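Local coordinates for protein metal-dependent phosphohydrolase, HDOD domain-containing (Geobacter sulfurreducens, PDB 3HC1) that is of unknown function but carries an HDOD domain and binds two iron ions at an HD-type site, consistent with a metal-dependent phosphohydrolase, at residues I79-I82 with R83-V86; V65-A68 with N69-L72; V254-V257 with R258-L261. One frame throughout, in Å; residues are numbered along the deposited sequence.

Contact 1: I79-I82 with R83-V86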
ATOM      1  N   ILE A  79      19.230   9.756 -14.239  1.00 30.39           N
ATOM      2  CA  ILE A  79      18.587  10.840 -13.504  1.00 30.14           C
ATOM      3  C   ILE A  79      19.497  11.238 -12.356  1.00 32.15           C
ATOM      4  O   ILE A  79      19.747  10.446 -11.463  1.00 30.37           O
ATOM      5  CB  ILE A  79      17.239  10.394 -12.938  1.00 28.25           C
ATOM      6  CG1 ILE A  79      16.329   9.914 -14.065  1.00 27.49           C
ATOM      7  CG2 ILE A  79      16.594  11.502 -12.135  1.00 24.61           C
ATOM      8  CD1 ILE A  79      16.106  10.918 -15.159  1.00 34.97           C
ATOM      9  N   SER A  80      20.005  12.463 -12.408  1.00 37.28           N
ATOM     10  CA  SER A  80      21.014  12.954 -11.465  1.00 39.63           C
ATOM     11  C   SER A  80      20.552  14.188 -10.713  1.00 40.79           C
ATOM     12  O   SER A  80      20.878  14.354  -9.537  1.00 43.43           O
ATOM     13  CB  SER A  80      22.314  13.235 -12.208  1.00 40.64           C
ATOM     14  OG  SER A  80      22.118  13.219 -13.619  1.00 48.63           O
ATOM     15  N   SER A  81      19.805  15.054 -11.389  1.00 39.18           N
ATOM     16  CA  SER A  81      19.121  16.156 -10.740  1.00 36.87           C
ATOM     17  C   SER A  81      17.618  15.909 -10.681  1.00 34.67           C
ATOM     18  O   SER A  81      17.067  15.044 -11.379  1.00 32.38           O
ATOM     19  CB  SER A  81      19.377  17.456 -11.501  1.00 38.39           C
ATOM     20  OG  SER A  81      18.873  17.374 -12.826  1.00 38.58           O
ATOM     21  N   ILE A  82      16.970  16.697  -9.832  1.00 31.55           N
ATOM     22  CA  ILE A  82      15.527  16.820  -9.807  1.00 28.95           C
ATOM     23  C   ILE A  82      14.942  17.375 -11.132  1.00 26.90           C
ATOM     24  O   ILE A  82      13.839  16.983 -11.566  1.00 24.12           O
ATOM     25  CB  ILE A  82      15.111  17.691  -8.608  1.00 30.51           C
ATOM     26  CG1 ILE A  82      13.648  17.460  -8.282  1.00 23.04           C
ATOM     27  CG2 ILE A  82      15.506  19.177  -8.812  1.00 30.11           C
ATOM     28  CD1 ILE A  82      13.381  16.017  -7.767  1.00 32.69           C
ATOM     29  N   ARG A  83      15.684  18.267 -11.784  1.00 27.44           N
ATOM     30  CA  ARG A  83      15.283  18.755 -13.100  1.00 27.69           C
ATOM     31  C   ARG A  83      15.156  17.578 -14.106  1.00 26.53           C
ATOM     32  O   ARG A  83      14.174  17.489 -14.858  1.00 25.21           O
ATOM     33  CB  ARG A  83      16.267  19.848 -13.567  1.00 30.45           C
ATOM     34  CG  ARG A  83      15.952  20.465 -14.934  1.00 35.54           C
ATOM     35  CD  ARG A  83      14.484  20.860 -15.077  1.00 40.20           C
ATOM     36  NE  ARG A  83      14.224  21.656 -16.278  1.00 42.61           N
ATOM     37  CZ  ARG A  83      13.011  21.903 -16.774  1.00 46.49           C
ATOM     38  NH1 ARG A  83      11.923  21.406 -16.183  1.00 51.66           N
ATOM     39  NH2 ARG A  83      12.880  22.640 -17.873  1.00 45.31           N
ATOM     40  N   ASP A  84      16.125  16.655 -14.071  1.00 25.74           N
ATOM     41  CA  ASP A  84      16.072  15.423 -14.857  1.00 24.88           C
ATOM     42  C   ASP A  84      14.811  14.611 -14.523  1.00 24.35           C
ATOM     43  O   ASP A  84      14.141  14.093 -15.420  1.00 22.98           O
ATOM     44  CB  ASP A  84      17.290  14.508 -14.581  1.00 24.26           C
ATOM     45  CG  ASP A  84      18.622  15.061 -15.111  1.00 32.58           C
ATOM     46  OD1 ASP A  84      18.634  15.859 -16.083  1.00 28.22           O
ATOM     47  OD2 ASP A  84      19.670  14.641 -14.556  1.00 31.79           O
ATOM     48  N   ALA A  85      14.525  14.459 -13.229  1.00 23.14           N
ATOM     49  CA  ALA A  85      13.388  13.671 -12.786  1.00 20.14           C
ATOM     50  C   ALA A  85      12.105  14.297 -13.366  1.00 20.21           C
ATOM     51  O   ALA A  85      11.320  13.621 -13.999  1.00 18.58           O
ATOM     52  CB  ALA A  85      13.357  13.580 -11.261  1.00 19.60           C
ATOM     53  N   VAL A  86      11.952  15.605 -13.235  1.00 21.08           N
ATOM     54  CA  VAL A  86      10.768  16.295 -13.780  1.00 24.31           C
ATOM     55  C   VAL A  86      10.549  16.032 -15.290  1.00 26.06           C
ATOM     56  O   VAL A  86       9.444  15.662 -15.737  1.00 27.07           O
ATOM     57  CB  VAL A  86      10.861  17.797 -13.501  1.00 23.21           C
ATOM     58  CG1 VAL A  86       9.893  18.619 -14.409  1.00 27.23           C
ATOM     59  CG2 VAL A  86      10.634  18.046 -12.001  1.00 26.19           C
TER
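With chi1 of D84 at -69°, CG stands anti to its own carbonyl carbon and the carboxylate swings back over the end of the helix to reach S80 and S81; with chi1 of S81 at 62°, OG is folded between backbone N and carbonyl carbon and meets the first turn. The two residues thus trade bonds in a capping box. S81 is the N-cap, its OG accepting from D84 N at 3.1 Å, and D84 answers through OD2, which takes S81 N at 3.2 Å.

OD2 of D84 does more than the box requires. S80 N also donates to it, at 3.1 Å, on the anti lone pair that faces away from OD1, while S80 OG arrives nearly along the C-O direction at 3.0 Å. S81 N approaches from above the carboxylate plane, 47° out of it, though its own N-H points almost straight at the oxygen. Three donors on one oxygen should hold the carboxylate against rotation and probably favour its charged form, and a negative group beside a helix N terminus would suit the helix dipole. Behind the cap the regular helical bonds begin, A85 N to S81 O and V86 N to I82 O, the latter at 2.9 Å.

I79 slides past D84 in the opposite direction, its CD1 coming within 3.8 Å of D84 CB. Beside the capped turn, I79 CG2 and A85 CB make an apolar contact at 3.9 Å. The start of helix 82-108 touches two other helices: I79, I82 and A85 lean on A68 and V64 of helix 58-69, and I82 and V86 reach L54 and A51 of helix 47-54.

Contact 2: V65-A68 with N69-L72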
ATOM      1  N   VAL A  65      15.409  11.852  -6.409  1.00 27.33           N
ATOM      2  CA  VAL A  65      16.395  11.591  -7.483  1.00 29.07           C
ATOM      3  C   VAL A  65      16.849  10.105  -7.486  1.00 29.94           C
ATOM      4  O   VAL A  65      16.943   9.483  -8.552  1.00 27.99           O
ATOM      5  CB  VAL A  65      17.585  12.570  -7.395  1.00 26.93           C
ATOM      6  CG1 VAL A  65      18.589  12.320  -8.508  1.00 26.59           C
ATOM      7  CG2 VAL A  65      17.057  13.981  -7.463  1.00 25.80           C
ATOM      8  N   HIS A  66      17.049   9.528  -6.295  1.00 28.91           N
ATOM      9  CA  HIS A  66      17.418   8.109  -6.176  1.00 30.12           C
ATOM     10  C   HIS A  66      16.336   7.153  -6.728  1.00 29.60           C
ATOM     11  O   HIS A  66      16.621   6.257  -7.509  1.00 29.55           O
ATOM     12  CB  HIS A  66      17.774   7.773  -4.719  1.00 29.57           C
ATOM     13  CG  HIS A  66      18.098   6.335  -4.485  1.00 33.84           C
ATOM     14  ND1 HIS A  66      19.360   5.814  -4.688  1.00 37.75           N
ATOM     15  CD2 HIS A  66      17.325   5.302  -4.069  1.00 36.67           C
ATOM     16  CE1 HIS A  66      19.349   4.522  -4.405  1.00 33.86           C
ATOM     17  NE2 HIS A  66      18.125   4.184  -4.040  1.00 44.84           N
ATOM     18  N   LEU A  67      15.094   7.348  -6.322  1.00 29.36           N
ATOM     19  CA  LEU A  67      14.001   6.490  -6.817  1.00 27.44           C
ATOM     20  C   LEU A  67      13.813   6.716  -8.319  1.00 27.18           C
ATOM     21  O   LEU A  67      13.618   5.768  -9.047  1.00 27.42           O
ATOM     22  CB  LEU A  67      12.721   6.782  -6.064  1.00 26.20           C
ATOM     23  CG  LEU A  67      11.502   5.907  -6.335  1.00 29.79           C
ATOM     24  CD1 LEU A  67      11.877   4.383  -6.228  1.00 31.57           C
ATOM     25  CD2 LEU A  67      10.408   6.312  -5.353  1.00 20.13           C
ATOM     26  N   ALA A  68      13.920   7.976  -8.768  1.00 27.99           N
ATOM     27  CA  ALA A  68      13.763   8.338 -10.183  1.00 28.13           C
ATOM     28  C   ALA A  68      14.792   7.608 -11.024  1.00 28.45           C
ATOM     29  O   ALA A  68      14.466   7.102 -12.101  1.00 27.76           O
ATOM     30  CB  ALA A  68      13.898   9.883 -10.403  1.00 26.37           C
ATOM     31  N   ASN A  69      16.010   7.500 -10.502  1.00 27.09           N
ATOM     32  CA  ASN A  69      17.078   6.863 -11.244  1.00 27.31           C
ATOM     33  C   ASN A  69      17.030   5.364 -11.217  1.00 27.88           C
ATOM     34  O   ASN A  69      17.717   4.728 -11.999  1.00 28.39           O
ATOM     35  CB  ASN A  69      18.460   7.338 -10.781  1.00 26.98           C
ATOM     36  CG  ASN A  69      19.505   7.136 -11.839  1.00 28.96           C
ATOM     37  OD1 ASN A  69      19.243   7.318 -13.033  1.00 25.73           O
ATOM     38  ND2 ASN A  69      20.693   6.743 -11.420  1.00 26.84           N
ATOM     39  N   SER A  70      16.212   4.780 -10.352  1.00 29.08           N
ATOM     40  CA  SER A  70      16.098   3.331 -10.320  1.00 31.26           C
ATOM     41  C   SER A  70      15.577   2.789 -11.666  1.00 33.05           C
ATOM     42  O   SER A  70      14.815   3.466 -12.374  1.00 29.67           O
ATOM     43  CB  SER A  70      15.215   2.875  -9.161  1.00 30.57           C
ATOM     44  OG  SER A  70      13.876   3.253  -9.356  1.00 33.60           O
ATOM     45  N   PRO A  71      15.989   1.563 -12.029  1.00 36.84           N
ATOM     46  CA  PRO A  71      15.567   0.996 -13.332  1.00 36.91           C
ATOM     47  C   PRO A  71      14.059   1.089 -13.568  1.00 37.35           C
ATOM     48  O   PRO A  71      13.624   1.479 -14.654  1.00 36.49           O
ATOM     49  CB  PRO A  71      16.007  -0.469 -13.250  1.00 37.57           C
ATOM     50  CG  PRO A  71      17.035  -0.539 -12.141  1.00 39.80           C
ATOM     51  CD  PRO A  71      16.970   0.715 -11.322  1.00 35.63           C
ATOM     52  N   LEU A  72      13.279   0.751 -12.536  1.00 35.32           N
ATOM     53  CA  LEU A  72      11.813   0.705 -12.620  1.00 34.56           C
ATOM     54  C   LEU A  72      11.203   2.033 -13.082  1.00 33.26           C
ATOM     55  O   LEU A  72      10.177   2.051 -13.787  1.00 35.23           O
ATOM     56  CB  LEU A  72      11.222   0.280 -11.256  1.00 31.94           C
ATOM     57  CG  LEU A  72       9.688   0.204 -11.085  1.00 36.46           C
ATOM     58  CD1 LEU A  72       9.066  -0.892 -11.949  1.00 36.49           C
ATOM     59  CD2 LEU A  72       9.319  -0.018  -9.594  1.00 29.56           C
TER
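The S70 hydroxyl meets the backbone oxygen of L67, whose side chain leaves its backbone away from 69-72, although its CD1 still passes 3.9 Å from S70 OG. Folded between its backbone N and carbonyl carbon (chi1 68°), S70 OG comes to L67 O in the carbonyl plane. The 2.5 Å between S70 OG and L67 O is unusually short for a hydrogen bond, and the exact length is doubtful. S70 N reaches the same oxygen at 3.1 Å, but from above that plane, 67° out of it. L67 O therefore accepts two donors of one residue from two different directions, and the last turn of helix 58-69 is tied off by S70.

N69 still takes a helical bond, its N donating to V65 O at 2.9 Å, and its CB rests 3.4 Å from that same oxygen. Weak bonds also run from N69 N and S70 N to H66 O. The N69 amide is directed outward from the turn, its OD1 accepting from I79 N in the loop beyond helix 71-74. Although S70 also stands at the N-cap of helix 71-74, its side chain makes no capping bond there; its hydroxyl serves the preceding helix instead. L67 packs on T100 and C101 of helix 82-108 and R128 of helix 116-136, while A68 rests on L89 of helix 82-108.

Contact 3: V254-V257 with R258-L261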
ATOM      1  N   VAL A 254      -3.043 -23.443   1.216  1.00 25.82           N
ATOM      2  CA  VAL A 254      -3.623 -23.400  -0.113  0.50 27.87           C
ATOM      3  C   VAL A 254      -3.136 -24.626  -0.900  1.00 30.16           C
ATOM      4  O   VAL A 254      -1.929 -24.917  -0.912  1.00 30.38           O
ATOM      5  CB  VAL A 254      -3.231 -22.072  -0.841  0.50 29.12           C
ATOM      6  CG1 VAL A 254      -3.208 -20.893   0.154  0.50 22.79           C
ATOM      7  CG2 VAL A 254      -1.867 -22.185  -1.515  0.50 24.13           C
ATOM      8  N   ASP A 255      -4.057 -25.343  -1.557  1.00 30.17           N
ATOM      9  CA  ASP A 255      -3.677 -26.487  -2.398  0.50 31.68           C
ATOM     10  C   ASP A 255      -2.754 -26.017  -3.534  1.00 31.67           C
ATOM     11  O   ASP A 255      -1.668 -26.562  -3.739  1.00 34.85           O
ATOM     12  CB  ASP A 255      -4.930 -27.186  -2.954  0.50 32.21           C
ATOM     13  CG  ASP A 255      -5.843 -27.743  -1.848  0.50 35.53           C
ATOM     14  OD1 ASP A 255      -5.402 -28.634  -1.087  0.50 33.30           O
ATOM     15  OD2 ASP A 255      -7.004 -27.292  -1.747  0.50 35.74           O
ATOM     16  N   SER A 256      -3.206 -24.990  -4.257  1.00 27.51           N
ATOM     17  CA  SER A 256      -2.467 -24.442  -5.373  1.00 26.71           C
ATOM     18  C   SER A 256      -2.610 -22.910  -5.457  1.00 24.60           C
ATOM     19  O   SER A 256      -3.690 -22.420  -5.776  1.00 26.36           O
ATOM     20  CB  SER A 256      -3.017 -25.024  -6.679  1.00 26.11           C
ATOM     21  OG  SER A 256      -2.646 -24.214  -7.790  1.00 28.09           O
ATOM     22  N   VAL A 257      -1.487 -22.217  -5.277  1.00 24.05           N
ATOM     23  CA  VAL A 257      -1.399 -20.757  -5.285  1.00 24.83           C
ATOM     24  C   VAL A 257      -1.773 -20.164  -6.632  1.00 25.04           C
ATOM     25  O   VAL A 257      -2.531 -19.186  -6.687  1.00 19.87           O
ATOM     26  CB  VAL A 257       0.006 -20.274  -4.874  1.00 25.67           C
ATOM     27  CG1 VAL A 257       0.180 -18.744  -5.091  1.00 23.68           C
ATOM     28  CG2 VAL A 257       0.283 -20.661  -3.375  1.00 22.68           C
ATOM     29  N   ARG A 258      -1.254 -20.742  -7.718  1.00 22.22           N
ATOM     30  CA  ARG A 258      -1.547 -20.213  -9.027  1.00 20.56           C
ATOM     31  C   ARG A 258      -3.053 -20.247  -9.252  1.00 18.38           C
ATOM     32  O   ARG A 258      -3.651 -19.255  -9.664  1.00 18.32           O
ATOM     33  CB  ARG A 258      -0.821 -21.003 -10.132  1.00 24.18           C
ATOM     34  CG  ARG A 258      -0.929 -20.360 -11.506  1.00 18.37           C
ATOM     35  CD  ARG A 258      -0.411 -21.202 -12.638  1.00 11.27           C
ATOM     36  NE  ARG A 258      -0.669 -22.648 -12.495  1.00 13.86           N
ATOM     37  CZ  ARG A 258      -1.800 -23.265 -12.818  1.00 18.78           C
ATOM     38  NH1 ARG A 258      -2.829 -22.598 -13.348  1.00 23.22           N
ATOM     39  NH2 ARG A 258      -1.910 -24.573 -12.611  1.00 19.61           N
ATOM     40  N   THR A 259      -3.673 -21.386  -8.972  1.00 19.02           N
ATOM     41  CA  THR A 259      -5.113 -21.528  -9.130  1.00 20.01           C
ATOM     42  C   THR A 259      -5.889 -20.544  -8.273  1.00 20.05           C
ATOM     43  O   THR A 259      -6.820 -19.911  -8.759  1.00 18.93           O
ATOM     44  CB  THR A 259      -5.557 -22.967  -8.839  1.00 22.22           C
ATOM     45  OG1 THR A 259      -5.099 -23.784  -9.915  1.00 22.48           O
ATOM     46  CG2 THR A 259      -7.066 -23.088  -8.741  1.00 20.31           C
ATOM     47  N   LEU A 260      -5.516 -20.407  -7.000  1.00 19.02           N
ATOM     48  CA  LEU A 260      -6.123 -19.384  -6.145  1.00 16.12           C
ATOM     49  C   LEU A 260      -6.049 -17.999  -6.815  1.00 13.32           C
ATOM     50  O   LEU A 260      -7.061 -17.299  -6.971  1.00 15.57           O
ATOM     51  CB  LEU A 260      -5.447 -19.355  -4.793  1.00 18.55           C
ATOM     52  CG  LEU A 260      -5.972 -18.399  -3.734  1.00 19.66           C
ATOM     53  CD1 LEU A 260      -5.619 -18.972  -2.321  1.00 17.03           C
ATOM     54  CD2 LEU A 260      -5.416 -16.947  -3.946  1.00 16.41           C
ATOM     55  N   LEU A 261      -4.858 -17.614  -7.228  1.00 14.54           N
ATOM     56  CA  LEU A 261      -4.663 -16.280  -7.778  1.00 14.54           C
ATOM     57  C   LEU A 261      -5.473 -16.103  -9.065  1.00 16.36           C
ATOM     58  O   LEU A 261      -6.108 -15.058  -9.301  1.00 14.78           O
ATOM     59  CB  LEU A 261      -3.187 -16.017  -8.026  1.00 15.43           C
ATOM     60  CG  LEU A 261      -2.246 -16.018  -6.819  1.00 20.59           C
ATOM     61  CD1 LEU A 261      -0.810 -15.985  -7.345  1.00 16.68           C
ATOM     62  CD2 LEU A 261      -2.532 -14.887  -5.867  1.00 11.10           C
TER
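S256 OG is met twice by T259: the backbone N donates to it at 3.2 Å, and T259 OG1 adds a weak bond of 3.3 Å. Standing anti to the backbone N (chi1 161°), the serine hydroxyl extends to the first turn of helix 257-263 and acts as its N-cap. The opening backbone bonds follow in step: L260 N meets S256 O at 3.0 Å, in the carbonyl plane, and L261 N binds V257 O at 2.9 Å.

Apolar side chains flank the cap. V257 and L261, four residues apart, lie side by side and point the same way, V257 CG1 3.7 Å from L261 CD1. V254, still in the loop, crosses L260 at about a right angle in the conformer given, a tentative contact since a second conformer exists. R258, its chain bent at chi3 (37°), places NH1 in a salt bridge with E262.

This is a capped helix start near the surface. Its apolar side rests on helix 229-243, with V257 against L243, L260 against E239 and L261 against Y240; the same helix supplies the iron ligand D238.

How the contacts relate
Following the chain from the N terminus, contact 2 comes first, where helix 58-69 ends and the chain turns into helix 71-74. Contact 1 follows as the loop after that short helix runs into helix 82-108. The two are in series rather than nested, yet they touch through N69 and I79, and V65 CG2 packs 3.6 Å from I82 N, which ties the end of one helix to the start of the next long one. Contact 3 opens much later, at the start of helix 257-263, with its centre about 42 Å from that of contact 1. It touches neither of the others and belongs to the part of the fold lying against helix 229-243.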